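Local coordinates for protein vacuolar aminopeptidase 1 (Saccharomyces cerevisiae, PDB 5JGF) that removes N-terminal amino acids from peptides and proteins as a zinc-dependent dodecameric vacuolar enzyme, and is the major cargo of the cytoplasm-to-vacuole targeting pathway, at residues 130-143 and 232-244. Residues are numbered along the deposited sequence; the frame is centred on the assembly and turned at random.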
ATOM      1  N   ARG D 130      30.597  13.361  19.416  1.00 12.20           N
ATOM      2  CA  ARG D 130      30.745  14.378  20.450  1.00 10.99           C
ATOM      3  C   ARG D 130      31.800  13.828  21.415  1.00 12.71           C
ATOM      4  O   ARG D 130      31.813  12.627  21.699  1.00 12.57           O
ATOM      5  CB  ARG D 130      29.417  14.578  21.189  1.00 10.10           C
ATOM      6  CG  ARG D 130      28.267  15.070  20.305  1.00 10.41           C
ATOM      7  CD  ARG D 130      28.349  16.568  20.031  1.00 13.50           C
ATOM      8  NE  ARG D 130      27.223  17.025  19.217  1.00 11.57           N
ATOM      9  CZ  ARG D 130      26.915  18.300  19.005  1.00 12.57           C
ATOM     10  NH1 ARG D 130      27.649  19.268  19.545  1.00 12.16           N
ATOM     11  NH2 ARG D 130      25.864  18.611  18.259  1.00 12.08           N
ATOM     12  N   ASP D 131      32.687  14.693  21.902  1.00 11.70           N
ATOM     13  CA  ASP D 131      33.739  14.282  22.836  1.00 13.62           C
ATOM     14  C   ASP D 131      33.098  14.046  24.201  1.00 14.29           C
ATOM     15  O   ASP D 131      32.636  14.993  24.840  1.00 13.44           O
ATOM     16  CB  ASP D 131      34.796  15.382  22.967  1.00 14.36           C
ATOM     17  CG  ASP D 131      35.607  15.588  21.696  1.00 16.15           C
ATOM     18  OD1 ASP D 131      35.221  15.068  20.625  1.00 15.31           O
ATOM     19  OD2 ASP D 131      36.638  16.288  21.774  1.00 15.35           O
ATOM     20  N   LEU D 132      33.089  12.797  24.656  1.00 13.40           N
ATOM     21  CA  LEU D 132      32.458  12.467  25.929  1.00 13.29           C
ATOM     22  C   LEU D 132      33.397  12.155  27.087  1.00 14.19           C
ATOM     23  O   LEU D 132      34.268  11.293  26.983  1.00 15.15           O
ATOM     24  CB  LEU D 132      31.511  11.279  25.743  1.00 12.34           C
ATOM     25  CG  LEU D 132      30.453  11.418  24.643  1.00 12.11           C
ATOM     26  CD1 LEU D 132      29.595  10.154  24.605  1.00 12.54           C
ATOM     27  CD2 LEU D 132      29.583  12.651  24.900  1.00 11.56           C
ATOM     28  N   GLY D 133      33.195  12.860  28.196  1.00 14.38           N
ATOM     29  CA  GLY D 133      33.992  12.617  29.382  1.00 13.82           C
ATOM     30  C   GLY D 133      33.173  11.699  30.268  1.00 13.97           C
ATOM     31  O   GLY D 133      32.014  11.404  29.961  1.00 13.16           O
ATOM     32  N   ILE D 134      33.762  11.234  31.362  1.00 13.90           N
ATOM     33  CA  ILE D 134      33.049  10.359  32.281  1.00 13.11           C
ATOM     34  C   ILE D 134      33.164  10.946  33.679  1.00 14.17           C
ATOM     35  O   ILE D 134      34.178  11.549  34.026  1.00 13.83           O
ATOM     36  CB  ILE D 134      33.624   8.921  32.249  1.00 14.34           C
ATOM     37  CG1 ILE D 134      32.775   7.998  33.125  1.00 12.99           C
ATOM     38  CG2 ILE D 134      35.095   8.926  32.692  1.00 14.02           C
ATOM     39  CD1 ILE D 134      33.081   6.514  32.925  1.00 13.54           C
ATOM     40  N   GLY D 135      32.117  10.795  34.477  1.00 13.47           N
ATOM     41  CA  GLY D 135      32.158  11.343  35.818  1.00 12.88           C
ATOM     42  C   GLY D 135      30.955  10.933  36.626  1.00 13.81           C
ATOM     43  O   GLY D 135      29.992  10.386  36.092  1.00 13.13           O
ATOM     44  N   GLY D 136      31.004  11.201  37.925  1.00 14.30           N
ATOM     45  CA  GLY D 136      29.890  10.835  38.769  1.00 13.47           C
ATOM     46  C   GLY D 136      30.312  10.439  40.164  1.00 15.51           C
ATOM     47  O   GLY D 136      31.388  10.814  40.638  1.00 13.66           O
ATOM     48  N   ARG D 137      29.460   9.654  40.812  1.00 15.36           N
ATOM     49  CA  ARG D 137      29.692   9.215  42.179  1.00 17.71           C
ATOM     50  C   ARG D 137      30.263   7.809  42.309  1.00 17.64           C
ATOM     51  O   ARG D 137      29.797   6.870  41.663  1.00 16.34           O
ATOM     52  CB  ARG D 137      28.375   9.300  42.952  1.00 18.57           C
ATOM     53  CG  ARG D 137      28.476   8.976  44.431  1.00 21.60           C
ATOM     54  CD  ARG D 137      27.101   9.022  45.077  1.00 25.02           C
ATOM     55  NE  ARG D 137      27.191   9.105  46.529  1.00 29.71           N
ATOM     56  CZ  ARG D 137      26.143   9.158  47.344  1.00 32.07           C
ATOM     57  NH1 ARG D 137      26.328   9.236  48.655  1.00 34.18           N
ATOM     58  NH2 ARG D 137      24.913   9.130  46.853  1.00 29.43           N
ATOM     59  N   LEU D 138      31.285   7.678  43.147  1.00 18.07           N
ATOM     60  CA  LEU D 138      31.898   6.382  43.412  1.00 19.55           C
ATOM     61  C   LEU D 138      31.668   6.076  44.881  1.00 20.20           C
ATOM     62  O   LEU D 138      31.804   6.960  45.725  1.00 20.12           O
ATOM     63  CB  LEU D 138      33.410   6.412  43.174  1.00 21.51           C
ATOM     64  CG  LEU D 138      33.984   6.657  41.781  1.00 24.30           C
ATOM     65  CD1 LEU D 138      35.498   6.477  41.848  1.00 24.48           C
ATOM     66  CD2 LEU D 138      33.380   5.684  40.774  1.00 23.46           C
ATOM     67  N   LEU D 139      31.297   4.838  45.183  1.00 19.99           N
ATOM     68  CA  LEU D 139      31.112   4.433  46.571  1.00 20.48           C
ATOM     69  C   LEU D 139      32.283   3.506  46.856  1.00 21.70           C
ATOM     70  O   LEU D 139      32.556   2.589  46.080  1.00 21.33           O
ATOM     71  CB  LEU D 139      29.788   3.688  46.765  1.00 20.22           C
ATOM     72  CG  LEU D 139      28.497   4.492  46.594  1.00 18.85           C
ATOM     73  CD1 LEU D 139      27.300   3.606  46.925  1.00 20.04           C
ATOM     74  CD2 LEU D 139      28.520   5.712  47.509  1.00 19.37           C
ATOM     75  N   TYR D 140      32.994   3.753  47.949  1.00 23.33           N
ATOM     76  CA  TYR D 140      34.134   2.914  48.280  1.00 24.82           C
ATOM     77  C   TYR D 140      34.236   2.624  49.770  1.00 25.66           C
ATOM     78  O   TYR D 140      33.570   3.253  50.592  1.00 24.32           O
ATOM     79  CB  TYR D 140      35.436   3.564  47.795  1.00 24.61           C
ATOM     80  CG  TYR D 140      35.803   4.847  48.510  1.00 25.89           C
ATOM     81  CD1 TYR D 140      35.225   6.065  48.148  1.00 25.77           C
ATOM     82  CD2 TYR D 140      36.726   4.841  49.556  1.00 26.87           C
ATOM     83  CE1 TYR D 140      35.561   7.247  48.809  1.00 27.28           C
ATOM     84  CE2 TYR D 140      37.066   6.014  50.224  1.00 28.07           C
ATOM     85  CZ  TYR D 140      36.484   7.212  49.847  1.00 29.12           C
ATOM     86  OH  TYR D 140      36.827   8.372  50.505  1.00 30.52           O
ATOM     87  N   LYS D 141      35.082   1.658  50.103  1.00 27.51           N
ATOM     88  CA  LYS D 141      35.296   1.256  51.484  1.00 28.80           C
ATOM     89  C   LYS D 141      36.795   1.069  51.675  1.00 30.21           C
ATOM     90  O   LYS D 141      37.385   0.147  51.116  1.00 27.94           O
ATOM     91  CB  LYS D 141      34.546  -0.051  51.758  1.00 31.25           C
ATOM     92  CG  LYS D 141      34.702  -0.614  53.158  1.00 34.50           C
ATOM     93  CD  LYS D 141      33.619  -1.646  53.449  1.00 38.22           C
ATOM     94  CE  LYS D 141      33.650  -2.802  52.460  1.00 40.59           C
ATOM     95  NZ  LYS D 141      32.541  -3.766  52.706  1.00 41.83           N
ATOM     96  N   LYS D 142      37.409   1.962  52.446  1.00 32.34           N
ATOM     97  CA  LYS D 142      38.845   1.882  52.685  1.00 35.78           C
ATOM     98  C   LYS D 142      39.228   0.529  53.264  1.00 36.27           C
ATOM     99  O   LYS D 142      38.553   0.006  54.152  1.00 36.70           O
ATOM    100  CB  LYS D 142      39.300   3.003  53.628  1.00 36.48           C
ATOM    101  CG  LYS D 142      39.224   4.407  53.027  1.00 38.84           C
ATOM    102  CD  LYS D 142      39.992   4.515  51.706  1.00 41.14           C
ATOM    103  CE  LYS D 142      41.487   4.269  51.876  1.00 42.61           C
ATOM    104  NZ  LYS D 142      42.217   4.358  50.574  1.00 43.17           N
ATOM    105  N   LYS D 143      40.311  -0.034  52.741  1.00 38.58           N
ATOM    106  CA  LYS D 143      40.806  -1.329  53.183  1.00 41.09           C
ATOM    107  C   LYS D 143      40.936  -1.376  54.702  1.00 41.64           C
ATOM    108  O   LYS D 143      41.435  -0.438  55.323  1.00 40.72           O
ATOM    109  CB  LYS D 143      42.164  -1.614  52.532  1.00 43.83           C
ATOM    110  CG  LYS D 143      42.753  -2.972  52.869  1.00 48.15           C
ATOM    111  CD  LYS D 143      44.034  -3.229  52.088  1.00 51.94           C
ATOM    112  CE  LYS D 143      44.607  -4.604  52.402  1.00 54.74           C
ATOM    113  NZ  LYS D 143      45.808  -4.916  51.578  1.00 57.09           N
ATOM    114  N   GLU D 232      39.023  -1.171  46.834  1.00 24.32           N
ATOM    115  CA  GLU D 232      38.121  -0.417  47.694  1.00 26.21           C
ATOM    116  C   GLU D 232      36.823   0.026  47.020  1.00 25.70           C
ATOM    117  O   GLU D 232      35.887   0.449  47.696  1.00 26.75           O
ATOM    118  CB  GLU D 232      38.864   0.793  48.267  1.00 27.55           C
ATOM    119  CG  GLU D 232      40.164   0.402  48.967  1.00 30.17           C
ATOM    120  CD  GLU D 232      40.925   1.589  49.524  1.00 33.20           C
ATOM    121  OE1 GLU D 232      41.208   2.534  48.759  1.00 31.56           O
ATOM    122  OE2 GLU D 232      41.252   1.570  50.730  1.00 35.61           O
ATOM    123  N   LEU D 233      36.761  -0.074  45.696  1.00 23.73           N
ATOM    124  CA  LEU D 233      35.555   0.320  44.967  1.00 23.63           C
ATOM    125  C   LEU D 233      34.435  -0.700  45.169  1.00 23.66           C
ATOM    126  O   LEU D 233      34.634  -1.896  44.952  1.00 23.59           O
ATOM    127  CB  LEU D 233      35.857   0.449  43.473  1.00 23.19           C
ATOM    128  CG  LEU D 233      36.930   1.452  43.036  1.00 23.36           C
ATOM    129  CD1 LEU D 233      37.113   1.355  41.527  1.00 23.16           C
ATOM    130  CD2 LEU D 233      36.531   2.866  43.438  1.00 23.65           C
ATOM    131  N   ILE D 234      33.259  -0.225  45.582  1.00 23.93           N
ATOM    132  CA  ILE D 234      32.105  -1.101  45.806  1.00 24.15           C
ATOM    133  C   ILE D 234      30.960  -0.897  44.814  1.00 22.14           C
ATOM    134  O   ILE D 234      30.269  -1.851  44.461  1.00 22.38           O
ATOM    135  CB  ILE D 234      31.551  -0.944  47.244  1.00 27.03           C
ATOM    136  CG1 ILE D 234      32.295  -1.891  48.181  1.00 29.12           C
ATOM    137  CG2 ILE D 234      30.064  -1.249  47.292  1.00 29.60           C
ATOM    138  CD1 ILE D 234      33.271  -1.196  49.060  1.00 31.66           C
ATOM    139  N   GLN D 235      30.749   0.345  44.388  1.00 20.89           N
ATOM    140  CA  GLN D 235      29.695   0.669  43.424  1.00 20.36           C
ATOM    141  C   GLN D 235      29.934   2.042  42.815  1.00 20.41           C
ATOM    142  O   GLN D 235      30.763   2.811  43.298  1.00 19.72           O
ATOM    143  CB  GLN D 235      28.310   0.656  44.086  1.00 19.37           C
ATOM    144  CG  GLN D 235      27.495  -0.612  43.835  1.00 19.21           C
ATOM    145  CD  GLN D 235      27.434  -0.987  42.362  1.00 21.28           C
ATOM    146  OE1 GLN D 235      27.512  -0.124  41.486  1.00 21.12           O
ATOM    147  NE2 GLN D 235      27.284  -2.277  42.083  1.00 20.26           N
ATOM    148  N   MET D 236      29.208   2.346  41.744  1.00 18.17           N
ATOM    149  CA  MET D 236      29.350   3.640  41.097  1.00 18.44           C
ATOM    150  C   MET D 236      28.151   4.007  40.239  1.00 17.28           C
ATOM    151  O   MET D 236      27.427   3.141  39.750  1.00 16.69           O
ATOM    152  CB  MET D 236      30.631   3.683  40.258  1.00 22.31           C
ATOM    153  CG  MET D 236      30.860   2.469  39.392  1.00 24.90           C
ATOM    154  SD  MET D 236      32.459   2.540  38.537  1.00 32.54           S
ATOM    155  CE  MET D 236      31.908   2.228  36.879  1.00 27.35           C
ATOM    156  N   ASP D 237      27.945   5.309  40.091  1.00 15.69           N
ATOM    157  CA  ASP D 237      26.855   5.873  39.302  1.00 15.53           C
ATOM    158  C   ASP D 237      27.550   6.933  38.457  1.00 14.20           C
ATOM    159  O   ASP D 237      27.712   8.075  38.888  1.00 14.85           O
ATOM    160  CB  ASP D 237      25.817   6.516  40.230  1.00 15.82           C
ATOM    161  CG  ASP D 237      24.633   7.103  39.479  1.00 17.39           C
ATOM    162  OD1 ASP D 237      24.643   7.092  38.230  1.00 16.13           O
ATOM    163  OD2 ASP D 237      23.691   7.586  40.146  1.00 17.07           O
ATOM    164  N   LEU D 238      27.975   6.541  37.259  1.00 13.75           N
ATOM    165  CA  LEU D 238      28.693   7.444  36.366  1.00 13.11           C
ATOM    166  C   LEU D 238      27.921   7.802  35.100  1.00 14.32           C
ATOM    167  O   LEU D 238      27.153   6.991  34.581  1.00 13.97           O
ATOM    168  CB  LEU D 238      30.037   6.821  35.967  1.00 13.96           C
ATOM    169  CG  LEU D 238      30.939   6.339  37.112  1.00 16.46           C
ATOM    170  CD1 LEU D 238      32.240   5.771  36.543  1.00 16.98           C
ATOM    171  CD2 LEU D 238      31.230   7.497  38.059  1.00 13.18           C
ATOM    172  N   ASP D 239      28.144   9.026  34.621  1.00 11.99           N
ATOM    173  CA  ASP D 239      27.520   9.550  33.407  1.00 13.72           C
ATOM    174  C   ASP D 239      28.595   9.718  32.346  1.00 14.94           C
ATOM    175  O   ASP D 239      29.790   9.747  32.649  1.00 14.02           O
ATOM    176  CB  ASP D 239      26.987  10.979  33.585  1.00 15.52           C
ATOM    177  CG  ASP D 239      25.865  11.103  34.579  1.00 16.32           C
ATOM    178  OD1 ASP D 239      25.407  12.253  34.744  1.00 18.86           O
ATOM    179  OD2 ASP D 239      25.439  10.102  35.179  1.00 17.33           O
ATOM    180  N   LEU D 240      28.141   9.854  31.106  1.00 13.24           N
ATOM    181  CA  LEU D 240      29.008  10.172  29.983  1.00 12.55           C
ATOM    182  C   LEU D 240      28.379  11.498  29.579  1.00 12.73           C
ATOM    183  O   LEU D 240      27.153  11.602  29.490  1.00 12.57           O
ATOM    184  CB  LEU D 240      28.887   9.161  28.844  1.00 13.22           C
ATOM    185  CG  LEU D 240      29.605   7.828  29.037  1.00 13.71           C
ATOM    186  CD1 LEU D 240      29.621   7.101  27.695  1.00 15.27           C
ATOM    187  CD2 LEU D 240      31.041   8.058  29.526  1.00 13.23           C
ATOM    188  N   PHE D 241      29.202  12.515  29.353  1.00 13.03           N
ATOM    189  CA  PHE D 241      28.689  13.835  29.007  1.00 13.64           C
ATOM    190  C   PHE D 241      29.637  14.575  28.076  1.00 12.47           C
ATOM    191  O   PHE D 241      30.812  14.231  27.976  1.00 12.55           O
ATOM    192  CB  PHE D 241      28.511  14.638  30.295  1.00 12.51           C
ATOM    193  CG  PHE D 241      29.704  14.565  31.204  1.00 12.76           C
ATOM    194  CD1 PHE D 241      30.844  15.321  30.943  1.00 13.36           C
ATOM    195  CD2 PHE D 241      29.713  13.689  32.285  1.00 14.18           C
ATOM    196  CE1 PHE D 241      31.983  15.204  31.747  1.00 16.64           C
ATOM    197  CE2 PHE D 241      30.845  13.562  33.096  1.00 14.99           C
ATOM    198  CZ  PHE D 241      31.982  14.320  32.826  1.00 15.57           C
ATOM    199  N   ASP D 242      29.115  15.600  27.406  1.00 12.50           N
ATOM    200  CA  ASP D 242      29.907  16.409  26.480  1.00 12.54           C
ATOM    201  C   ASP D 242      30.905  17.246  27.280  1.00 14.15           C
ATOM    202  O   ASP D 242      30.514  17.967  28.200  1.00 12.71           O
ATOM    203  CB  ASP D 242      28.986  17.346  25.684  1.00 13.96           C
ATOM    204  CG  ASP D 242      29.673  17.963  24.477  1.00 16.66           C
ATOM    205  OD1 ASP D 242      30.917  18.070  24.475  1.00 19.14           O
ATOM    206  OD2 ASP D 242      28.963  18.354  23.530  1.00 18.70           O
ATOM    207  N   VAL D 243      32.188  17.153  26.934  1.00 13.78           N
ATOM    208  CA  VAL D 243      33.215  17.920  27.634  1.00 15.19           C
ATOM    209  C   VAL D 243      33.538  19.247  26.961  1.00 15.51           C
ATOM    210  O   VAL D 243      34.463  19.939  27.382  1.00 15.45           O
ATOM    211  CB  VAL D 243      34.542  17.132  27.769  1.00 16.55           C
ATOM    212  CG1 VAL D 243      34.339  15.914  28.642  1.00 19.05           C
ATOM    213  CG2 VAL D 243      35.058  16.739  26.396  1.00 15.77           C
ATOM    214  N   GLN D 244      32.801  19.610  25.913  1.00 13.63           N
ATOM    215  CA  GLN D 244      33.077  20.880  25.248  1.00 12.63           C
ATOM    216  C   GLN D 244      32.580  22.031  26.115  1.00 14.80           C
ATOM    217  O   GLN D 244      31.386  22.155  26.387  1.00 12.37           O
ATOM    218  CB  GLN D 244      32.413  20.949  23.869  1.00 12.51           C
ATOM    219  CG  GLN D 244      32.703  22.264  23.136  1.00 13.76           C
ATOM    220  CD  GLN D 244      32.072  22.330  21.756  1.00 14.74           C
ATOM    221  OE1 GLN D 244      31.049  21.697  21.498  1.00 13.94           O
ATOM    222  NE2 GLN D 244      32.671  23.119  20.866  1.00 14.23           N
TER
HETATM  223  O   HOH W   1      29.893  19.232  21.291  1.00 15.44           O
HETATM  224  O   HOH W   2      32.514  17.541  22.376  1.00 23.19           O
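Lys142 curls, bent at chi2 (-55°) and chi3 (-63°), and this brings its amine to the carboxylate of Glu232. NZ of Lys142 lies 2.8 Å from OE1 of Glu232, in a salt bridge on the syn lone pair. OE2 of Glu232 takes the backbone N of Lys143 at 2.7 Å on its anti lone pair. A second bond to OE1, from Glu229 N, further fixes the carboxylate. An alanine in place of Glu232 would probably leave the Lys142 amine without its mate and the Lys143 end of the loop freer to move. Phe241 CG sits between its backbone N and carbonyl carbon (chi1 47°), which lays the ring over Gly133, with Gly133 O above its centre. On the face that carries Leu138, Met236 and Ile134, Leu138 CD2 presses on Met236 CB at 3.4 Å; Ile134 CD1 also meets Leu238 CD1 at 3.8 Å. Helix 216-226 covers Ile134 and Leu138. At the far end, one water links Asp242 OD2 and Gln244 OE1. The backbones form an antiparallel ladder with a classic beta bulge, where Ile234 and Gln235 face Leu139, in the six-stranded antiparallel sheet of this M18 aminopeptidase.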